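Local coordinates for protein alanine racemase, biosynthetic (Pseudomonas aeruginosa PAO1, PDB 6A2F) that belongs to the alanine racemase family, pairing a TIM-barrel domain that carries pyridoxal phosphate with a C-terminal beta domain and binding D-lysine, at residues Ala283-Leu288 and Arg335-Leu340; Asp275-Thr280 and Asp303-Asp308. All blocks are in the same frame, centred on the assembly; numbering follows the deposited sequence.

Interaction 1. Residues Ala283-Leu288 and Arg335-Leu340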
loop_
_atom_site.group_PDB
_atom_site.type_symbol
_atom_site.label_atom_id
_atom_site.label_comp_id
_atom_site.label_asym_id
_atom_site.label_seq_id
_atom_site.Cartn_x
_atom_site.Cartn_y
_atom_site.Cartn_z
ATOM N N ALA A 283 5.336 18.546 -2.964
ATOM C CA ALA A 283 5.062 19.507 -4.017
ATOM C C ALA A 283 6.101 19.337 -5.127
ATOM O O ALA A 283 7.300 19.233 -4.853
ATOM C CB ALA A 283 5.098 20.921 -3.456
ATOM N N GLY A 284 5.633 19.285 -6.372
ATOM C CA GLY A 284 6.527 19.112 -7.517
ATOM C C GLY A 284 6.602 17.693 -8.061
ATOM O O GLY A 284 7.284 17.446 -9.062
ATOM N N THR A 285 5.923 16.759 -7.394
ATOM C CA THR A 285 5.774 15.396 -7.900
ATOM C C THR A 285 4.996 15.471 -9.217
ATOM O O THR A 285 3.925 16.079 -9.270
ATOM C CB THR A 285 5.050 14.490 -6.885
ATOM O OG1 THR A 285 5.813 14.421 -5.679
ATOM C CG2 THR A 285 4.869 13.088 -7.434
ATOM N N PRO A 286 5.548 14.877 -10.289
ATOM C CA PRO A 286 4.954 15.023 -11.617
ATOM C C PRO A 286 3.663 14.228 -11.815
ATOM O O PRO A 286 3.471 13.161 -11.204
ATOM C CB PRO A 286 6.049 14.491 -12.545
ATOM C CG PRO A 286 6.799 13.512 -11.710
ATOM C CD PRO A 286 6.801 14.101 -10.327
ATOM N N VAL A 287 2.794 14.766 -12.668
ATOM C CA VAL A 287 1.567 14.099 -13.082
ATOM C C VAL A 287 1.220 14.523 -14.519
ATOM O O VAL A 287 1.698 15.558 -14.997
ATOM C CB VAL A 287 0.412 14.396 -12.096
ATOM C CG1 VAL A 287 -0.412 15.597 -12.543
ATOM C CG2 VAL A 287 -0.467 13.172 -11.921
ATOM N N LEU A 288 0.417 13.721 -15.210
ATOM C CA LEU A 288 -0.090 14.112 -16.526
ATOM C C LEU A 288 -1.582 14.432 -16.480
ATOM O O LEU A 288 -2.378 13.646 -15.968
ATOM C CB LEU A 288 0.183 13.036 -17.582
ATOM C CG LEU A 288 1.618 12.678 -17.979
ATOM C CD1 LEU A 288 1.605 11.879 -19.275
ATOM C CD2 LEU A 288 2.508 13.906 -18.130
ATOM N N ARG A 335 10.955 8.449 -7.667
ATOM C CA ARG A 335 12.152 9.225 -7.329
ATOM C C ARG A 335 11.770 10.534 -6.636
ATOM O O ARG A 335 12.399 10.928 -5.656
ATOM C CB ARG A 335 13.015 9.477 -8.577
ATOM C CG ARG A 335 14.406 10.041 -8.301
ATOM C CD ARG A 335 15.329 9.899 -9.505
ATOM N NE ARG A 335 14.734 10.483 -10.710
ATOM C CZ ARG A 335 14.932 11.733 -11.134
ATOM N NH1 ARG A 335 14.326 12.159 -12.241
ATOM N NH2 ARG A 335 15.735 12.558 -10.462
ATOM N N ALA A 336 10.720 11.181 -7.135
ATOM C CA ALA A 336 10.190 12.399 -6.520
ATOM C C ALA A 336 9.634 12.133 -5.118
ATOM O O ALA A 336 9.648 13.019 -4.252
ATOM C CB ALA A 336 9.122 13.015 -7.408
ATOM N N CYS A 337 9.156 10.909 -4.899
ATOM C CA CYS A 337 8.574 10.511 -3.622
ATOM C C CYS A 337 9.594 9.908 -2.663
ATOM O O CYS A 337 9.230 9.437 -1.585
ATOM C CB CYS A 337 7.414 9.539 -3.851
ATOM S SG CYS A 337 5.953 10.329 -4.560
ATOM N N GLY A 338 10.867 9.932 -3.055
ATOM C CA GLY A 338 11.956 9.427 -2.217
ATOM C C GLY A 338 11.979 7.914 -2.057
ATOM O O GLY A 338 12.419 7.403 -1.025
ATOM N N THR A 339 11.512 7.202 -3.081
ATOM C CA THR A 339 11.451 5.736 -3.070
ATOM C C THR A 339 11.629 5.172 -4.491
ATOM O O THR A 339 12.053 5.899 -5.389
ATOM C CB THR A 339 10.155 5.217 -2.389
ATOM O OG1 THR A 339 10.180 3.787 -2.325
ATOM C CG2 THR A 339 8.902 5.677 -3.132
ATOM N N LEU A 340 11.323 3.888 -4.690
ATOM C CA LEU A 340 11.503 3.239 -5.995
ATOM C C LEU A 340 10.205 2.687 -6.592
ATOM O O LEU A 340 9.214 2.488 -5.879
ATOM C CB LEU A 340 12.542 2.117 -5.900
ATOM C CG LEU A 340 13.993 2.421 -5.520
ATOM C CD1 LEU A 340 14.731 1.102 -5.353
ATOM C CD2 LEU A 340 14.680 3.305 -6.555
#

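Interaction 2. Residues Asp275-Thr280 and Asp303-Asp308. With DLY (D-lysine), chain D; ACT (acetate ion), chain E.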
loop_
_atom_site.group_PDB
_atom_site.type_symbol
_atom_site.label_atom_id
_atom_site.label_comp_id
_atom_site.label_asym_id
_atom_site.label_seq_id
_atom_site.Cartn_x
_atom_site.Cartn_y
_atom_site.Cartn_z
ATOM N N ASP A 275 -5.239 4.070 -2.388
ATOM C CA ASP A 275 -5.154 3.417 -3.690
ATOM C C ASP A 275 -3.740 2.888 -3.943
ATOM O O ASP A 275 -3.517 2.111 -4.869
ATOM C CB ASP A 275 -5.575 4.378 -4.799
ATOM C CG ASP A 275 -6.972 4.941 -4.586
ATOM O OD1 ASP A 275 -7.940 4.143 -4.502
ATOM O OD2 ASP A 275 -7.104 6.186 -4.514
ATOM N N GLY A 276 -2.795 3.305 -3.106
ATOM C CA GLY A 276 -1.403 2.896 -3.242
ATOM C C GLY A 276 -0.445 4.058 -3.436
ATOM O O GLY A 276 0.773 3.888 -3.323
ATOM N N TYR A 277 -0.996 5.237 -3.731
ATOM C CA TYR A 277 -0.185 6.426 -3.943
ATOM C C TYR A 277 0.558 6.802 -2.655
ATOM O O TYR A 277 0.014 6.642 -1.558
ATOM C CB TYR A 277 -1.048 7.594 -4.444
ATOM C CG TYR A 277 -0.263 8.574 -5.289
ATOM C CD1 TYR A 277 -0.118 8.377 -6.662
ATOM C CD2 TYR A 277 0.361 9.679 -4.713
ATOM C CE1 TYR A 277 0.617 9.258 -7.436
ATOM C CE2 TYR A 277 1.098 10.564 -5.480
ATOM C CZ TYR A 277 1.222 10.346 -6.843
ATOM O OH TYR A 277 1.952 11.219 -7.609
ATOM N N PRO A 278 1.818 7.262 -2.777
ATOM C CA PRO A 278 2.548 7.687 -1.570
ATOM C C PRO A 278 1.889 8.890 -0.907
ATOM O O PRO A 278 1.674 9.909 -1.566
ATOM C CB PRO A 278 3.929 8.067 -2.107
ATOM C CG PRO A 278 4.078 7.253 -3.351
ATOM C CD PRO A 278 2.700 7.203 -3.958
ATOM N N ARG A 279 1.563 8.772 0.381
ATOM C CA ARG A 279 0.917 9.870 1.101
ATOM C C ARG A 279 1.783 11.126 1.165
ATOM O O ARG A 279 1.262 12.245 1.105
ATOM C CB ARG A 279 0.512 9.459 2.517
ATOM C CG ARG A 279 -0.029 10.624 3.326
ATOM C CD ARG A 279 -0.416 10.273 4.749
ATOM N NE ARG A 279 -0.698 11.504 5.479
ATOM C CZ ARG A 279 0.211 12.211 6.143
ATOM N NH1 ARG A 279 1.474 11.805 6.206
ATOM N NH2 ARG A 279 -0.145 13.329 6.755
ATOM N N THR A 280 3.095 10.932 1.288
ATOM C CA THR A 280 4.031 12.034 1.531
ATOM C C THR A 280 4.582 12.673 0.247
ATOM O O THR A 280 5.478 13.517 0.307
ATOM C CB THR A 280 5.198 11.597 2.450
ATOM O OG1 THR A 280 5.835 10.435 1.904
ATOM C CG2 THR A 280 4.686 11.274 3.849
ATOM N N ASP A 303 -8.297 9.282 -0.411
ATOM C CA ASP A 303 -8.883 8.999 -1.701
ATOM C C ASP A 303 -8.644 10.077 -2.743
ATOM O O ASP A 303 -9.026 9.911 -3.891
ATOM C CB ASP A 303 -10.386 8.772 -1.527
ATOM C CG ASP A 303 -10.705 7.861 -0.366
ATOM O OD1 ASP A 303 -10.592 6.641 -0.532
ATOM O OD2 ASP A 303 -11.071 8.358 0.711
ATOM N N MET A 304 -8.061 11.196 -2.331
ATOM C CA MET A 304 -7.886 12.320 -3.244
ATOM C C MET A 304 -6.492 12.922 -3.321
ATOM O O MET A 304 -5.694 12.826 -2.397
ATOM C CB MET A 304 -8.907 13.416 -2.919
ATOM C CG MET A 304 -10.349 12.999 -3.153
ATOM S SD MET A 304 -11.565 14.137 -2.469
ATOM C CE MET A 304 -11.436 13.791 -0.721
ATOM N N LEU A 305 -6.217 13.528 -4.473
ATOM C CA LEU A 305 -4.950 14.190 -4.742
ATOM C C LEU A 305 -5.237 15.512 -5.445
ATOM O O LEU A 305 -6.235 15.641 -6.153
ATOM C CB LEU A 305 -4.054 13.306 -5.613
ATOM C CG LEU A 305 -3.042 14.023 -6.510
ATOM C CD1 LEU A 305 -2.105 13.023 -7.169
ATOM C CD2 LEU A 305 -3.748 14.873 -7.556
ATOM N N ALA A 306 -4.362 16.492 -5.250
ATOM C CA ALA A 306 -4.537 17.807 -5.872
ATOM C C ALA A 306 -3.358 18.195 -6.757
ATOM O O ALA A 306 -2.215 17.893 -6.444
ATOM C CB ALA A 306 -4.792 18.872 -4.817
ATOM N N VAL A 307 -3.649 18.859 -7.871
ATOM C CA VAL A 307 -2.609 19.257 -8.823
ATOM C C VAL A 307 -2.724 20.732 -9.192
ATOM O O VAL A 307 -3.827 21.286 -9.234
ATOM C CB VAL A 307 -2.634 18.402 -10.114
ATOM C CG1 VAL A 307 -2.296 16.952 -9.801
ATOM C CG2 VAL A 307 -3.982 18.501 -10.819
ATOM N N ASP A 308 -1.578 21.358 -9.457
ATOM C CA ASP A 308 -1.541 22.750 -9.894
ATOM C C ASP A 308 -1.835 22.844 -11.389
ATOM O O ASP A 308 -1.027 22.430 -12.220
ATOM C CB ASP A 308 -0.184 23.386 -9.562
ATOM C CG ASP A 308 -0.174 24.894 -9.765
ATOM O OD1 ASP A 308 -1.154 25.432 -10.321
ATOM O OD2 ASP A 308 0.820 25.542 -9.365
HETATM N N DLY D . -10.232 14.333 2.272
HETATM C CA DLY D . -10.223 12.921 2.767
HETATM C C DLY D . -10.300 11.938 1.623
HETATM O O DLY D . -11.270 11.193 1.493
HETATM C CB DLY D . -8.946 12.687 3.568
HETATM C CG DLY D . -9.134 11.756 4.763
HETATM C CD DLY D . -7.856 10.979 5.052
HETATM C CE DLY D . -6.873 11.783 5.896
HETATM N NZ DLY D . -5.602 11.820 5.204
HETATM O OXT DLY D . -9.408 11.835 0.779
HETATM C C ACT E . -3.366 14.128 6.955
HETATM O O ACT E . -3.795 13.044 6.494
HETATM O OXT ACT E . -2.345 14.676 6.491
HETATM C CH3 ACT E . -4.086 14.801 8.091
#

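Interaction 1. Residues Ala283-Leu288 and Arg335-Leu340
The puckered pyrrolidine ring of P286, the only ring in this contact, meets A336 through its CD corner: P286 CD lies 3.9 Å from A336 CB, while R293 and E332 pack against the proline. A336 points its methyl at the other segment, where CB also reaches T285 OG1 at 4.0 Å. T285 splits its two branches between neighbours. With OG1 beside the backbone N (chi1 -61°), CG2 lies anti to that N and reaches across to the sulfur, T285 CG2 to C337 SG being 4.1 Å. The hydroxyl takes no hydrogen bond from the facing segment; it donates to the carbonyl O of P282 instead, so its approach to A336 is plain van der Waals contact. No polar bond crosses between the segments, which bury 122 Å² in all. The main chains come close where the small A336 faces T285, CA to CA 5.5 Å. Just beyond, the helix ends in a Schellman motif: G338, at positive phi, sends its N to R335 O, a 3.2 Å bond, and the chain turns off toward T339. The contact thus seats the C-terminal end of helix 330-336 on the start of strand 286-289, which is paired on its two edges with strands 292-296 and 320-322; V333 and L296 add to the packing round T285.

Interaction 2. Residues Asp275-Thr280 and Asp303-Asp308
Y277 and L305 form the packed part of this contact, a meeting of apolar groups with L305 CD1 4.3 Å from Y277 CZ. The methyl comes in obliquely toward the rim of the phenol ring. On the opposite side P278 CD sits 3.4 Å above the ring plane, also offset, so the ring is held between its own neighbour in sequence and the strand. L296 touches both Y277 and L305, and W324 and T285 also touch the tyrosine.

The acidic end is looser. D275 OD2 stops 4.2 Å from D303 O, with no hydrogen bond between them. R351 bridges the two carboxylates with a salt bridge to each, and R2 links the D275 carboxylate to the carbonyl O of D303. These cations probably offset the like charges and hold both groups in place. D275 OD2 is further gripped by the backbone N of G272.

Beyond this lies the side facing bound molecules. D303 N donates to DLY OXT at 3.0 Å and 167°, a nearly straight bond, and D303 OD2 lies 2.9 Å from DLY O. M304, bent at chi3 (-74°), lies with its CE against the D-lysine carboxylate, though the closeness of that approach is doubtful. R279 stretches out, fully extended from CG to NE, and its NH2 donates to ACT OXT at 2.6 Å, the acetate lying at the guanidinium edge and probably coming from the crystallisation liquor. R279 NH1 hydrogen-bonds OG1 of T339 of the second subunit.

D303 also packs on the cofactor-bearing lysine of the second subunit, consistent with the shared active site of alanine racemase dimers, in which the C-terminal beta domain of one subunit closes over the TIM barrel of the other.

The two interactions interlock, their segments alternating along the chain and their centres about 11 Å apart. Y277 is common to both surroundings: its OH lies 3.5 Å from T285 CG2, so the tyrosine whose ring meets L305 in interaction 2 touches the threonine of interaction 1 through its hydroxyl. V287 CG1 and V307 CG1 meet at 3.6 Å, packing two strands of one sheet, and C337 SG touches P278 CG at 3.8 Å. D-lysine contacts interaction 2 alone, through D303 and M304; interaction 1 packs behind the loop that carries Y277. Both reach the second subunit, where the same pairing of R279 with T339 occurs from each side.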